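Local coordinates for tyrosine-protein kinase receptor torso (Bombyx mori, PDB 5AOQ), which acts as a receptor tyrosine kinase that binds prothoracicotropic hormone, with its second FN3 domain involved, and activates MAPK signalling, thereby helping to initiate metamorphosis, at residues 72-77 / 108-113; 83-88 / 97-102; 60-65 / 118-123. One frame throughout, in Å; residues are numbered along the deposited sequence.

Interaction 1: residues 72-77 / 108-113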
ATOM      1  N   ILE A  72      17.370 -12.244   5.739  1.00 41.82           N
ATOM      2  CA  ILE A  72      17.935 -13.371   6.492  1.00 42.02           C
ATOM      3  C   ILE A  72      16.824 -14.176   7.151  1.00 42.71           C
ATOM      4  O   ILE A  72      15.939 -13.607   7.776  1.00 42.30           O
ATOM      5  CB  ILE A  72      18.922 -12.927   7.604  1.00 40.76           C
ATOM      6  CG1 ILE A  72      20.157 -12.253   7.015  1.00 40.15           C
ATOM      7  CG2 ILE A  72      19.372 -14.125   8.446  1.00 41.22           C
ATOM      8  CD1 ILE A  72      20.032 -10.768   6.905  1.00 39.17           C
ATOM      9  N   ARG A  73      16.869 -15.495   7.003  1.00 26.92           N
ATOM     10  CA  ARG A  73      15.904 -16.381   7.652  1.00 27.76           C
ATOM     11  C   ARG A  73      16.591 -17.335   8.624  1.00 28.00           C
ATOM     12  O   ARG A  73      17.492 -18.082   8.241  1.00 28.52           O
ATOM     13  CB  ARG A  73      15.120 -17.160   6.604  1.00 29.29           C
ATOM     14  CG  ARG A  73      14.296 -16.251   5.723  1.00 29.33           C
ATOM     15  CD  ARG A  73      13.652 -17.000   4.589  1.00 31.05           C
ATOM     16  NE  ARG A  73      13.126 -16.073   3.597  1.00 31.23           N
ATOM     17  CZ  ARG A  73      12.542 -16.439   2.463  1.00 32.81           C
ATOM     18  NH1 ARG A  73      12.408 -17.723   2.163  1.00 34.34           N
ATOM     19  NH2 ARG A  73      12.097 -15.514   1.627  1.00 33.02           N
ATOM     20  N   PHE A  74      16.153 -17.301   9.879  1.00 27.77           N
ATOM     21  CA  PHE A  74      16.798 -18.055  10.949  1.00 28.09           C
ATOM     22  C   PHE A  74      15.820 -18.923  11.737  1.00 29.28           C
ATOM     23  O   PHE A  74      14.597 -18.753  11.649  1.00 29.57           O
ATOM     24  CB  PHE A  74      17.509 -17.096  11.906  1.00 26.81           C
ATOM     25  CG  PHE A  74      16.609 -16.045  12.478  1.00 26.05           C
ATOM     26  CD1 PHE A  74      15.897 -16.283  13.640  1.00 26.54           C
ATOM     27  CD2 PHE A  74      16.463 -14.822  11.847  1.00 24.99           C
ATOM     28  CE1 PHE A  74      15.062 -15.318  14.165  1.00 25.92           C
ATOM     29  CE2 PHE A  74      15.629 -13.853  12.367  1.00 24.37           C
ATOM     30  CZ  PHE A  74      14.927 -14.102  13.527  1.00 24.79           C
ATOM     31  N   GLU A  75      16.387 -19.837  12.522  1.00 30.10           N
ATOM     32  CA  GLU A  75      15.626 -20.749  13.369  1.00 31.53           C
ATOM     33  C   GLU A  75      15.998 -20.562  14.835  1.00 31.53           C
ATOM     34  O   GLU A  75      17.141 -20.237  15.163  1.00 30.85           O
ATOM     35  CB  GLU A  75      15.876 -22.201  12.956  1.00 33.14           C
ATOM     36  CG  GLU A  75      15.054 -23.221  13.737  1.00 35.12           C
ATOM     37  CD  GLU A  75      15.467 -24.648  13.448  1.00 37.95           C
ATOM     38  OE1 GLU A  75      16.357 -24.852  12.596  1.00 38.04           O
ATOM     39  OE2 GLU A  75      14.907 -25.568  14.081  1.00 40.25           O
ATOM     40  N   THR A  76      15.019 -20.771  15.709  1.00 51.65           N
ATOM     41  CA  THR A  76      15.229 -20.688  17.147  1.00 52.06           C
ATOM     42  C   THR A  76      14.691 -21.931  17.837  1.00 54.35           C
ATOM     43  O   THR A  76      14.055 -22.775  17.207  1.00 55.49           O
ATOM     44  CB  THR A  76      14.537 -19.455  17.745  1.00 50.95           C
ATOM     45  OG1 THR A  76      13.132 -19.709  17.884  1.00 51.89           O
ATOM     46  CG2 THR A  76      14.746 -18.247  16.858  1.00 49.00           C
ATOM     47  N   GLU A  77      14.958 -22.043  19.132  1.00 44.28           N
ATOM     48  CA  GLU A  77      14.396 -23.120  19.928  1.00 46.73           C
ATOM     49  C   GLU A  77      13.007 -22.693  20.389  1.00 46.91           C
ATOM     50  O   GLU A  77      12.794 -21.520  20.699  1.00 45.37           O
ATOM     51  CB  GLU A  77      15.304 -23.445  21.112  1.00 47.85           C
ATOM     52  CG  GLU A  77      16.655 -24.001  20.689  1.00 48.02           C
ATOM     53  CD  GLU A  77      17.567 -24.308  21.861  1.00 49.26           C
ATOM     54  OE1 GLU A  77      17.333 -23.767  22.962  1.00 49.32           O
ATOM     55  OE2 GLU A  77      18.523 -25.091  21.678  1.00 50.28           O
ATOM     56  N   GLY A 108      12.056 -17.462  11.833  1.00 30.51           N
ATOM     57  CA  GLY A 108      11.886 -16.024  11.707  1.00 29.83           C
ATOM     58  C   GLY A 108      12.715 -15.414  10.592  1.00 30.76           C
ATOM     59  O   GLY A 108      13.649 -16.041  10.087  1.00 31.26           O
ATOM     60  N   GLU A 109      12.370 -14.185  10.217  1.00 42.55           N
ATOM     61  CA  GLU A 109      13.058 -13.479   9.138  1.00 43.97           C
ATOM     62  C   GLU A 109      13.398 -12.031   9.497  1.00 42.34           C
ATOM     63  O   GLU A 109      12.627 -11.346  10.171  1.00 41.55           O
ATOM     64  CB  GLU A 109      12.208 -13.503   7.865  1.00 48.23           C
ATOM     65  CG  GLU A 109      12.884 -12.860   6.660  1.00 50.52           C
ATOM     66  CD  GLU A 109      12.006 -12.859   5.427  1.00 55.33           C
ATOM     67  OE1 GLU A 109      10.773 -13.006   5.569  1.00 56.71           O
ATOM     68  OE2 GLU A 109      12.548 -12.710   4.310  1.00 58.12           O
ATOM     69  N   LEU A 110      14.559 -11.584   9.025  1.00 31.00           N
ATOM     70  CA  LEU A 110      15.036 -10.218   9.213  1.00 30.04           C
ATOM     71  C   LEU A 110      15.456  -9.613   7.876  1.00 33.06           C
ATOM     72  O   LEU A 110      16.225 -10.217   7.131  1.00 34.36           O
ATOM     73  CB  LEU A 110      16.215 -10.196  10.183  1.00 26.88           C
ATOM     74  CG  LEU A 110      15.872 -10.314  11.666  1.00 24.06           C
ATOM     75  CD1 LEU A 110      17.072 -10.807  12.456  1.00 21.88           C
ATOM     76  CD2 LEU A 110      15.396  -8.970  12.195  1.00 23.48           C
ATOM     77  N   ILE A 111      14.962  -8.414   7.584  1.00 34.52           N
ATOM     78  CA  ILE A 111      15.211  -7.767   6.297  1.00 38.10           C
ATOM     79  C   ILE A 111      16.500  -6.954   6.366  1.00 37.11           C
ATOM     80  O   ILE A 111      16.816  -6.368   7.403  1.00 34.25           O
ATOM     81  CB  ILE A 111      14.036  -6.858   5.880  1.00 40.96           C
ATOM     82  CG1 ILE A 111      12.748  -7.674   5.749  1.00 42.56           C
ATOM     83  CG2 ILE A 111      14.328  -6.169   4.551  1.00 45.19           C
ATOM     84  CD1 ILE A 111      11.957  -7.800   7.034  1.00 39.72           C
ATOM     85  N   THR A 112      17.238  -6.922   5.260  1.00 58.12           N
ATOM     86  CA  THR A 112      18.491  -6.176   5.186  1.00 57.92           C
ATOM     87  C   THR A 112      18.418  -5.002   4.218  1.00 61.75           C
ATOM     88  O   THR A 112      17.751  -5.069   3.184  1.00 65.59           O
ATOM     89  CB  THR A 112      19.650  -7.099   4.749  1.00 58.23           C
ATOM     90  OG1 THR A 112      19.815  -8.147   5.708  1.00 54.91           O
ATOM     91  CG2 THR A 112      20.959  -6.328   4.624  1.00 58.55           C
ATOM     92  N   THR A 113      19.117  -3.927   4.575  1.00 67.84           N
ATOM     93  CA  THR A 113      19.216  -2.734   3.744  1.00 71.57           C
ATOM     94  C   THR A 113      20.670  -2.526   3.327  1.00 72.54           C
ATOM     95  O   THR A 113      21.536  -2.304   4.173  1.00 69.75           O
ATOM     96  CB  THR A 113      18.703  -1.483   4.482  1.00 70.76           C
ATOM     97  OG1 THR A 113      17.358  -1.702   4.924  1.00 69.99           O
ATOM     98  CG2 THR A 113      18.743  -0.265   3.567  1.00 75.25           C
TER
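Ile72 O takes the amide of Leu110 at 2.7 Å (Leu110 N to Ile72 O), and the same oxygen receives a CA-H contact from Glu109. Leu110 O in turn accepts Ile72 N, which closes the first of two hydrogen-bonded antiparallel pairs. The second joins Phe74 and Gly108, with Phe74 N 2.8 Å from Gly108 O. Between them Arg73 and Glu109 form a non-hydrogen-bonded pair.

The two faces of this ribbon differ sharply. On one, the Phe74 ring leans over the neighbouring strand: its CG sits between the backbone N and the carbonyl carbon (chi1 56°), which brings the ring across Gly108. The glycine CA lies 4.2 Å from the Phe74 ring centroid in a CH-pi contact, with no side chain between the two. Beyond it, Phe74 CE2 meets Leu110 CD1 at 3.4 Å.

On the other face, the extended side chains of Arg73 and Glu109 run side by side, their guanidinium and carboxylate planes turned 83° apart. The salt bridge from Arg73 NE to Glu109 OE2 is weak at 3.5 Å. The stronger partners of both are Asp190 and Lys204, residues implicated in hormone binding, so this face of the first FN3 domain is tied to the second.

Strand 63-68 flanks Arg73 within the three-stranded sheet, while Phe74 packs against Phe85, Thr99 and Ile101 of strands 83-88 and 98-101.

Interaction 2: residues 83-88 / 97-102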
ATOM      1  N   GLN A  83       9.630 -13.811  21.353  1.00 33.15           N
ATOM      2  CA  GLN A  83      11.052 -13.564  21.129  1.00 32.08           C
ATOM      3  C   GLN A  83      11.281 -12.378  20.199  1.00 30.31           C
ATOM      4  O   GLN A  83      10.671 -12.287  19.134  1.00 30.15           O
ATOM      5  CB  GLN A  83      11.728 -14.811  20.563  1.00 32.92           C
ATOM      6  CG  GLN A  83      11.613 -16.039  21.453  1.00 34.90           C
ATOM      7  CD  GLN A  83      12.404 -17.218  20.922  1.00 35.74           C
ATOM      8  OE1 GLN A  83      11.873 -18.317  20.762  1.00 37.32           O
ATOM      9  NE2 GLN A  83      13.685 -16.997  20.654  1.00 34.77           N
ATOM     10  N   LEU A  84      12.170 -11.480  20.616  1.00 24.69           N
ATOM     11  CA  LEU A  84      12.550 -10.317  19.819  1.00 23.11           C
ATOM     12  C   LEU A  84      13.954 -10.487  19.263  1.00 22.51           C
ATOM     13  O   LEU A  84      14.862 -10.931  19.968  1.00 22.77           O
ATOM     14  CB  LEU A  84      12.466  -9.039  20.656  1.00 22.21           C
ATOM     15  CG  LEU A  84      13.010  -7.759  20.010  1.00 20.65           C
ATOM     16  CD1 LEU A  84      12.249  -7.405  18.741  1.00 20.46           C
ATOM     17  CD2 LEU A  84      12.953  -6.611  21.002  1.00 19.96           C
ATOM     18  N   PHE A  85      14.115 -10.134  17.990  1.00 21.84           N
ATOM     19  CA  PHE A  85      15.399 -10.237  17.306  1.00 21.31           C
ATOM     20  C   PHE A  85      15.740  -8.945  16.587  1.00 20.01           C
ATOM     21  O   PHE A  85      14.864  -8.313  15.994  1.00 19.84           O
ATOM     22  CB  PHE A  85      15.376 -11.397  16.315  1.00 22.25           C
ATOM     23  CG  PHE A  85      15.082 -12.713  16.951  1.00 23.68           C
ATOM     24  CD1 PHE A  85      13.779 -13.074  17.242  1.00 24.61           C
ATOM     25  CD2 PHE A  85      16.103 -13.581  17.284  1.00 24.22           C
ATOM     26  CE1 PHE A  85      13.500 -14.278  17.840  1.00 26.10           C
ATOM     27  CE2 PHE A  85      15.828 -14.787  17.881  1.00 25.75           C
ATOM     28  CZ  PHE A  85      14.526 -15.133  18.164  1.00 26.70           C
ATOM     29  N   ILE A  86      17.011  -8.557  16.646  1.00 19.21           N
ATOM     30  CA  ILE A  86      17.478  -7.350  15.968  1.00 18.08           C
ATOM     31  C   ILE A  86      18.803  -7.569  15.242  1.00 17.82           C
ATOM     32  O   ILE A  86      19.597  -8.433  15.623  1.00 18.23           O
ATOM     33  CB  ILE A  86      17.652  -6.183  16.963  1.00 17.14           C
ATOM     34  CG1 ILE A  86      18.664  -6.564  18.048  1.00 17.15           C
ATOM     35  CG2 ILE A  86      16.310  -5.810  17.578  1.00 17.38           C
ATOM     36  CD1 ILE A  86      19.046  -5.430  18.968  1.00 16.25           C
ATOM     37  N   LEU A  87      19.027  -6.768  14.201  1.00 17.27           N
ATOM     38  CA  LEU A  87      20.288  -6.754  13.462  1.00 16.99           C
ATOM     39  C   LEU A  87      21.086  -5.501  13.803  1.00 15.84           C
ATOM     40  O   LEU A  87      20.571  -4.386  13.701  1.00 15.31           O
ATOM     41  CB  LEU A  87      20.039  -6.812  11.950  1.00 17.46           C
ATOM     42  CG  LEU A  87      19.420  -8.089  11.378  1.00 18.68           C
ATOM     43  CD1 LEU A  87      19.204  -7.935   9.881  1.00 19.17           C
ATOM     44  CD2 LEU A  87      20.290  -9.303  11.672  1.00 19.19           C
ATOM     45  N   MET A  88      22.341  -5.691  14.200  1.00 19.45           N
ATOM     46  CA  MET A  88      23.173  -4.591  14.680  1.00 18.43           C
ATOM     47  C   MET A  88      24.363  -4.288  13.781  1.00 18.13           C
ATOM     48  O   MET A  88      25.115  -5.183  13.397  1.00 18.62           O
ATOM     49  CB  MET A  88      23.671  -4.893  16.092  1.00 18.37           C
ATOM     50  CG  MET A  88      22.716  -4.432  17.168  1.00 18.25           C
ATOM     51  SD  MET A  88      22.553  -2.638  17.166  1.00 17.09           S
ATOM     52  CE  MET A  88      20.879  -2.458  17.767  1.00 17.42           C
ATOM     53  N   PRO A  97      16.782  -2.844  11.936  1.00 34.29           N
ATOM     54  CA  PRO A  97      15.979  -3.991  11.498  1.00 33.68           C
ATOM     55  C   PRO A  97      15.677  -4.931  12.660  1.00 33.69           C
ATOM     56  O   PRO A  97      16.558  -5.186  13.478  1.00 33.87           O
ATOM     57  CB  PRO A  97      16.873  -4.677  10.458  1.00 33.12           C
ATOM     58  CG  PRO A  97      17.815  -3.622  10.002  1.00 33.43           C
ATOM     59  CD  PRO A  97      18.049  -2.747  11.191  1.00 34.13           C
ATOM     60  N   PHE A  98      14.451  -5.439  12.725  1.00 24.52           N
ATOM     61  CA  PHE A  98      14.059  -6.333  13.807  1.00 22.52           C
ATOM     62  C   PHE A  98      12.927  -7.266  13.402  1.00 23.97           C
ATOM     63  O   PHE A  98      12.267  -7.053  12.385  1.00 26.67           O
ATOM     64  CB  PHE A  98      13.630  -5.520  15.029  1.00 21.40           C
ATOM     65  CG  PHE A  98      12.252  -4.936  14.906  1.00 23.34           C
ATOM     66  CD1 PHE A  98      12.055  -3.730  14.255  1.00 25.44           C
ATOM     67  CD2 PHE A  98      11.153  -5.595  15.433  1.00 23.48           C
ATOM     68  CE1 PHE A  98      10.788  -3.190  14.135  1.00 27.68           C
ATOM     69  CE2 PHE A  98       9.885  -5.061  15.316  1.00 25.66           C
ATOM     70  CZ  PHE A  98       9.703  -3.856  14.666  1.00 27.78           C
ATOM     71  N   THR A  99      12.711  -8.303  14.207  1.00 22.56           N
ATOM     72  CA  THR A  99      11.569  -9.192  14.018  1.00 24.03           C
ATOM     73  C   THR A  99      11.151  -9.837  15.337  1.00 22.47           C
ATOM     74  O   THR A  99      11.984 -10.105  16.208  1.00 20.33           O
ATOM     75  CB  THR A  99      11.864 -10.298  12.985  1.00 25.42           C
ATOM     76  OG1 THR A  99      10.678 -11.071  12.761  1.00 27.39           O
ATOM     77  CG2 THR A  99      12.982 -11.215  13.464  1.00 23.40           C
ATOM     78  N   LEU A 100       9.848 -10.066  15.470  1.00 23.99           N
ATOM     79  CA  LEU A 100       9.265 -10.655  16.671  1.00 23.24           C
ATOM     80  C   LEU A 100       8.705 -12.046  16.412  1.00 24.64           C
ATOM     81  O   LEU A 100       7.677 -12.194  15.752  1.00 27.20           O
ATOM     82  CB  LEU A 100       8.163  -9.748  17.212  1.00 24.22           C
ATOM     83  CG  LEU A 100       8.649  -8.533  17.994  1.00 22.70           C
ATOM     84  CD1 LEU A 100       7.527  -7.542  18.142  1.00 24.52           C
ATOM     85  CD2 LEU A 100       9.152  -8.959  19.363  1.00 20.66           C
ATOM     86  N   ILE A 101       9.380 -13.066  16.935  1.00 23.34           N
ATOM     87  CA  ILE A 101       8.900 -14.435  16.803  1.00 24.83           C
ATOM     88  C   ILE A 101       7.857 -14.743  17.874  1.00 25.42           C
ATOM     89  O   ILE A 101       8.120 -14.641  19.077  1.00 23.86           O
ATOM     90  CB  ILE A 101      10.058 -15.455  16.881  1.00 23.76           C
ATOM     91  CG1 ILE A 101      10.928 -15.333  15.627  1.00 24.10           C
ATOM     92  CG2 ILE A 101       9.517 -16.884  17.041  1.00 25.40           C
ATOM     93  CD1 ILE A 101      12.033 -16.366  15.503  1.00 23.73           C
ATOM     94  N   GLU A 102       6.666 -15.103  17.404  1.00 58.92           N
ATOM     95  CA  GLU A 102       5.567 -15.541  18.253  1.00 60.29           C
ATOM     96  C   GLU A 102       5.949 -16.825  18.992  1.00 59.90           C
ATOM     97  O   GLU A 102       6.672 -17.654  18.439  1.00 59.88           O
ATOM     98  CB  GLU A 102       4.314 -15.761  17.399  1.00 63.81           C
ATOM     99  CG  GLU A 102       3.044 -16.084  18.172  1.00 65.86           C
ATOM    100  CD  GLU A 102       1.857 -16.337  17.261  1.00 69.81           C
ATOM    101  OE1 GLU A 102       1.975 -16.086  16.043  1.00 71.01           O
ATOM    102  OE2 GLU A 102       0.805 -16.785  17.764  1.00 72.09           O
TER
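Phe85 and Ile101, both buried, make the tightly packed part of this hairpin. The isoleucine CD1 comes to 3.5 Å from Phe85 CE1, approaching the ring obliquely, and Ile101 CG1 lies beside the same carbon. Phe85 reaches this place because its CG stands beside the backbone N, anti to the carbonyl carbon (chi1 -59°). Thr99 O lies in the plane of the ring at its edge, 3.6 Å from Phe85 CD1, while Thr99 CG2 touches Phe85 CB.

Backbone bonds hold the strands in antiparallel register. Phe85 and Thr99 bond in both directions, with Phe85 N 2.8 Å from Thr99 O; Gln83 and Ile101 form a like pair, and Leu87 N to Pro97 O (3.0 Å) closes the row near the turn.

On the opposite face less surface is buried between the strands, and Phe98 and Leu100 remain partly exposed beside helix 27-38. Leu84 CD1 still rests 3.5 Å from Leu100 CD2, but the Phe98 ring leads off from the partner strand and meets it at Leu84 CD1, 3.9 Å from Phe98 CD2. Ile86 CG2 touches Phe98 CB, the two side chains crossing at about a right angle.

Strand 98-101 is the outer strand of a four-stranded antiparallel sheet. Strand 118-124 bonds to the other edge of 83-88, and Phe85 points toward the sheet of strands 63-68, 71-75 and 107-111.

Interaction 3: residues 60-65 / 118-123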
ATOM      1  N   SER A  60      23.666 -16.591  22.123  1.00 42.00           N
ATOM      2  CA  SER A  60      22.336 -16.848  21.595  1.00 42.26           C
ATOM      3  C   SER A  60      22.268 -18.210  20.902  1.00 43.69           C
ATOM      4  O   SER A  60      23.233 -18.644  20.273  1.00 43.74           O
ATOM      5  CB  SER A  60      21.940 -15.742  20.626  1.00 40.38           C
ATOM      6  OG  SER A  60      20.559 -15.811  20.341  1.00 40.64           O
ATOM      7  N   THR A  61      21.123 -18.878  21.024  1.00 31.27           N
ATOM      8  CA  THR A  61      20.934 -20.197  20.426  1.00 32.84           C
ATOM      9  C   THR A  61      20.460 -20.089  18.978  1.00 31.93           C
ATOM     10  O   THR A  61      20.241 -21.102  18.312  1.00 33.06           O
ATOM     11  CB  THR A  61      19.918 -21.044  21.221  1.00 34.89           C
ATOM     12  OG1 THR A  61      18.632 -20.412  21.191  1.00 34.23           O
ATOM     13  CG2 THR A  61      20.366 -21.212  22.664  1.00 36.14           C
ATOM     14  N   VAL A  62      20.296 -18.860  18.501  1.00 29.51           N
ATOM     15  CA  VAL A  62      19.832 -18.614  17.140  1.00 28.72           C
ATOM     16  C   VAL A  62      20.763 -19.256  16.118  1.00 28.93           C
ATOM     17  O   VAL A  62      21.966 -19.373  16.350  1.00 28.90           O
ATOM     18  CB  VAL A  62      19.722 -17.096  16.858  1.00 26.81           C
ATOM     19  CG1 VAL A  62      19.375 -16.823  15.394  1.00 26.22           C
ATOM     20  CG2 VAL A  62      18.687 -16.471  17.769  1.00 26.67           C
ATOM     21  N   LYS A  63      20.188 -19.679  14.995  1.00 40.34           N
ATOM     22  CA  LYS A  63      20.959 -20.229  13.887  1.00 40.55           C
ATOM     23  C   LYS A  63      20.468 -19.678  12.555  1.00 39.81           C
ATOM     24  O   LYS A  63      19.280 -19.748  12.241  1.00 40.18           O
ATOM     25  CB  LYS A  63      20.878 -21.758  13.876  1.00 42.50           C
ATOM     26  CG  LYS A  63      22.147 -22.469  14.337  1.00 43.34           C
ATOM     27  CD  LYS A  63      23.358 -22.159  13.451  1.00 42.43           C
ATOM     28  CE  LYS A  63      23.130 -22.549  11.995  1.00 42.65           C
ATOM     29  NZ  LYS A  63      24.342 -22.314  11.158  1.00 42.07           N
ATOM     30  N   VAL A  64      21.394 -19.128  11.777  1.00 27.85           N
ATOM     31  CA  VAL A  64      21.082 -18.642  10.441  1.00 27.49           C
ATOM     32  C   VAL A  64      20.922 -19.815   9.482  1.00 28.92           C
ATOM     33  O   VAL A  64      21.882 -20.540   9.215  1.00 29.53           O
ATOM     34  CB  VAL A  64      22.179 -17.696   9.909  1.00 26.36           C
ATOM     35  CG1 VAL A  64      21.829 -17.202   8.508  1.00 26.34           C
ATOM     36  CG2 VAL A  64      22.379 -16.522  10.856  1.00 25.00           C
ATOM     37  N   ARG A  65      19.709 -20.000   8.971  1.00 29.55           N
ATOM     38  CA  ARG A  65      19.430 -21.077   8.029  1.00 31.06           C
ATOM     39  C   ARG A  65      19.573 -20.601   6.587  1.00 31.15           C
ATOM     40  O   ARG A  65      20.133 -21.306   5.752  1.00 32.24           O
ATOM     41  CB  ARG A  65      18.027 -21.644   8.260  1.00 32.01           C
ATOM     42  CG  ARG A  65      17.825 -22.279   9.630  1.00 32.76           C
ATOM     43  CD  ARG A  65      18.804 -23.422   9.865  1.00 34.63           C
ATOM     44  NE  ARG A  65      18.549 -24.125  11.118  1.00 35.85           N
ATOM     45  CZ  ARG A  65      19.283 -25.137  11.570  1.00 37.71           C
ATOM     46  NH1 ARG A  65      20.323 -25.576  10.873  1.00 38.52           N
ATOM     47  NH2 ARG A  65      18.975 -25.717  12.722  1.00 38.95           N
ATOM     48  N   TYR A 118      26.008  -7.193   9.703  1.00 27.61           N
ATOM     49  CA  TYR A 118      25.150  -7.033  10.870  1.00 24.94           C
ATOM     50  C   TYR A 118      25.446  -8.122  11.886  1.00 23.00           C
ATOM     51  O   TYR A 118      26.066  -9.135  11.558  1.00 23.78           O
ATOM     52  CB  TYR A 118      23.671  -7.077  10.483  1.00 25.14           C
ATOM     53  CG  TYR A 118      23.219  -5.928   9.613  1.00 27.33           C
ATOM     54  CD1 TYR A 118      22.772  -4.740  10.178  1.00 26.74           C
ATOM     55  CD2 TYR A 118      23.234  -6.031   8.230  1.00 30.43           C
ATOM     56  CE1 TYR A 118      22.355  -3.687   9.387  1.00 29.17           C
ATOM     57  CE2 TYR A 118      22.819  -4.985   7.433  1.00 32.97           C
ATOM     58  CZ  TYR A 118      22.380  -3.814   8.015  1.00 32.32           C
ATOM     59  OH  TYR A 118      21.966  -2.770   7.221  1.00 35.26           O
ATOM     60  N   GLN A 119      25.012  -7.902  13.123  1.00 20.87           N
ATOM     61  CA  GLN A 119      25.045  -8.950  14.135  1.00 19.36           C
ATOM     62  C   GLN A 119      23.659  -9.153  14.720  1.00 17.97           C
ATOM     63  O   GLN A 119      22.985  -8.194  15.097  1.00 17.39           O
ATOM     64  CB  GLN A 119      26.038  -8.614  15.246  1.00 18.70           C
ATOM     65  CG  GLN A 119      26.256  -9.765  16.219  1.00 17.91           C
ATOM     66  CD  GLN A 119      27.275  -9.446  17.290  1.00 17.93           C
ATOM     67  OE1 GLN A 119      27.526  -8.281  17.601  1.00 17.99           O
ATOM     68  NE2 GLN A 119      27.877 -10.485  17.858  1.00 18.29           N
ATOM     69  N   ILE A 120      23.236 -10.411  14.789  1.00 17.78           N
ATOM     70  CA  ILE A 120      21.923 -10.747  15.317  1.00 16.87           C
ATOM     71  C   ILE A 120      21.953 -10.717  16.840  1.00 15.35           C
ATOM     72  O   ILE A 120      22.894 -11.216  17.458  1.00 15.24           O
ATOM     73  CB  ILE A 120      21.455 -12.139  14.846  1.00 17.68           C
ATOM     74  CG1 ILE A 120      21.582 -12.263  13.323  1.00 19.78           C
ATOM     75  CG2 ILE A 120      20.020 -12.398  15.294  1.00 17.20           C
ATOM     76  CD1 ILE A 120      21.351 -13.665  12.795  1.00 21.10           C
ATOM     77  N   TRP A 121      20.925 -10.122  17.437  1.00 18.39           N
ATOM     78  CA  TRP A 121      20.753 -10.150  18.885  1.00 17.40           C
ATOM     79  C   TRP A 121      19.319 -10.530  19.232  1.00 17.25           C
ATOM     80  O   TRP A 121      18.370  -9.986  18.661  1.00 17.69           O
ATOM     81  CB  TRP A 121      21.116  -8.798  19.502  1.00 17.08           C
ATOM     82  CG  TRP A 121      22.582  -8.493  19.457  1.00 17.51           C
ATOM     83  CD1 TRP A 121      23.273  -7.946  18.417  1.00 18.37           C
ATOM     84  CD2 TRP A 121      23.536  -8.714  20.501  1.00 17.59           C
ATOM     85  NE1 TRP A 121      24.600  -7.814  18.747  1.00 18.89           N
ATOM     86  CE2 TRP A 121      24.788  -8.279  20.023  1.00 18.47           C
ATOM     87  CE3 TRP A 121      23.456  -9.239  21.795  1.00 17.43           C
ATOM     88  CZ2 TRP A 121      25.948  -8.353  20.790  1.00 19.20           C
ATOM     89  CZ3 TRP A 121      24.608  -9.312  22.557  1.00 18.24           C
ATOM     90  CH2 TRP A 121      25.837  -8.872  22.051  1.00 19.11           C
ATOM     91  N   SER A 122      19.180 -11.468  20.168  1.00 13.25           N
ATOM     92  CA  SER A 122      17.883 -12.045  20.519  1.00 13.51           C
ATOM     93  C   SER A 122      17.469 -11.736  21.957  1.00 13.17           C
ATOM     94  O   SER A 122      18.316 -11.501  22.818  1.00 12.96           O
ATOM     95  CB  SER A 122      17.908 -13.563  20.310  1.00 14.26           C
ATOM     96  OG  SER A 122      18.807 -14.200  21.201  1.00 14.26           O
ATOM     97  N   THR A 123      16.159 -11.736  22.200  1.00 32.97           N
ATOM     98  CA  THR A 123      15.611 -11.515  23.538  1.00 33.16           C
ATOM     99  C   THR A 123      14.296 -12.255  23.740  1.00 34.12           C
ATOM    100  O   THR A 123      13.552 -12.482  22.789  1.00 34.64           O
ATOM    101  CB  THR A 123      15.375 -10.012  23.803  1.00 32.96           C
ATOM    102  OG1 THR A 123      16.624  -9.316  23.767  1.00 32.42           O
ATOM    103  CG2 THR A 123      14.715  -9.777  25.155  1.00 33.61           C
TER
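Val62 and Ser122 meet beside a flat group that both touch, the Phe85 ring, in the core of the first FN3 domain, a beta sandwich. Another flat group, the Arg65 guanidinium, has Lys63 CB over one face, offset toward the rim. The Trp121 indole belongs to the far side of its strand, away from segment 60-65.

Here the two sheets of the sandwich face each other: no backbone bonds join the segments, and side chains alone make the contact. Val62 CG2 rests 3.9 Å from Ser122 CB, and Val62 CG1 lies more loosely against Ile120 CG2. Farther along, Val64 meets Ile120 obliquely, with Val64 CG2 3.6 Å from Ile120 CD1. The isoleucine reaches across because CG1 is anti to its carbonyl carbon and the chain then runs extended to CD1 (chi2 171°).

Leu87 packs on Ile120 from strand 83-88, and Ile72 on Val64 from strand 71-75. At the other end the Ser60 and Ser122 hydroxyls pair: Ser60 OG and Ser122 OG are modelled 2.5 Å apart, a short hydrogen bond in which either could be the donor.

Overall arrangement
From the N terminus, the chain enters segment 60-65 and turns back through 72-77 in the three-stranded sheet. It then crosses to the other sheet for the hairpin 83-88 / 97-102, returns in 108-113 and crosses again into 118-123. Interaction 2 closes the shortest loop, interaction 1 a longer one around it, and interaction 3 the longest; all three nest and none cross. Interactions 1 and 2 are strand pairings within opposite sheets, whereas interaction 3 joins the sheets. Their centres lie 8 to 9 Å apart. Core-facing side chains of all three contacts converge between the sheets of the first FN3 domain.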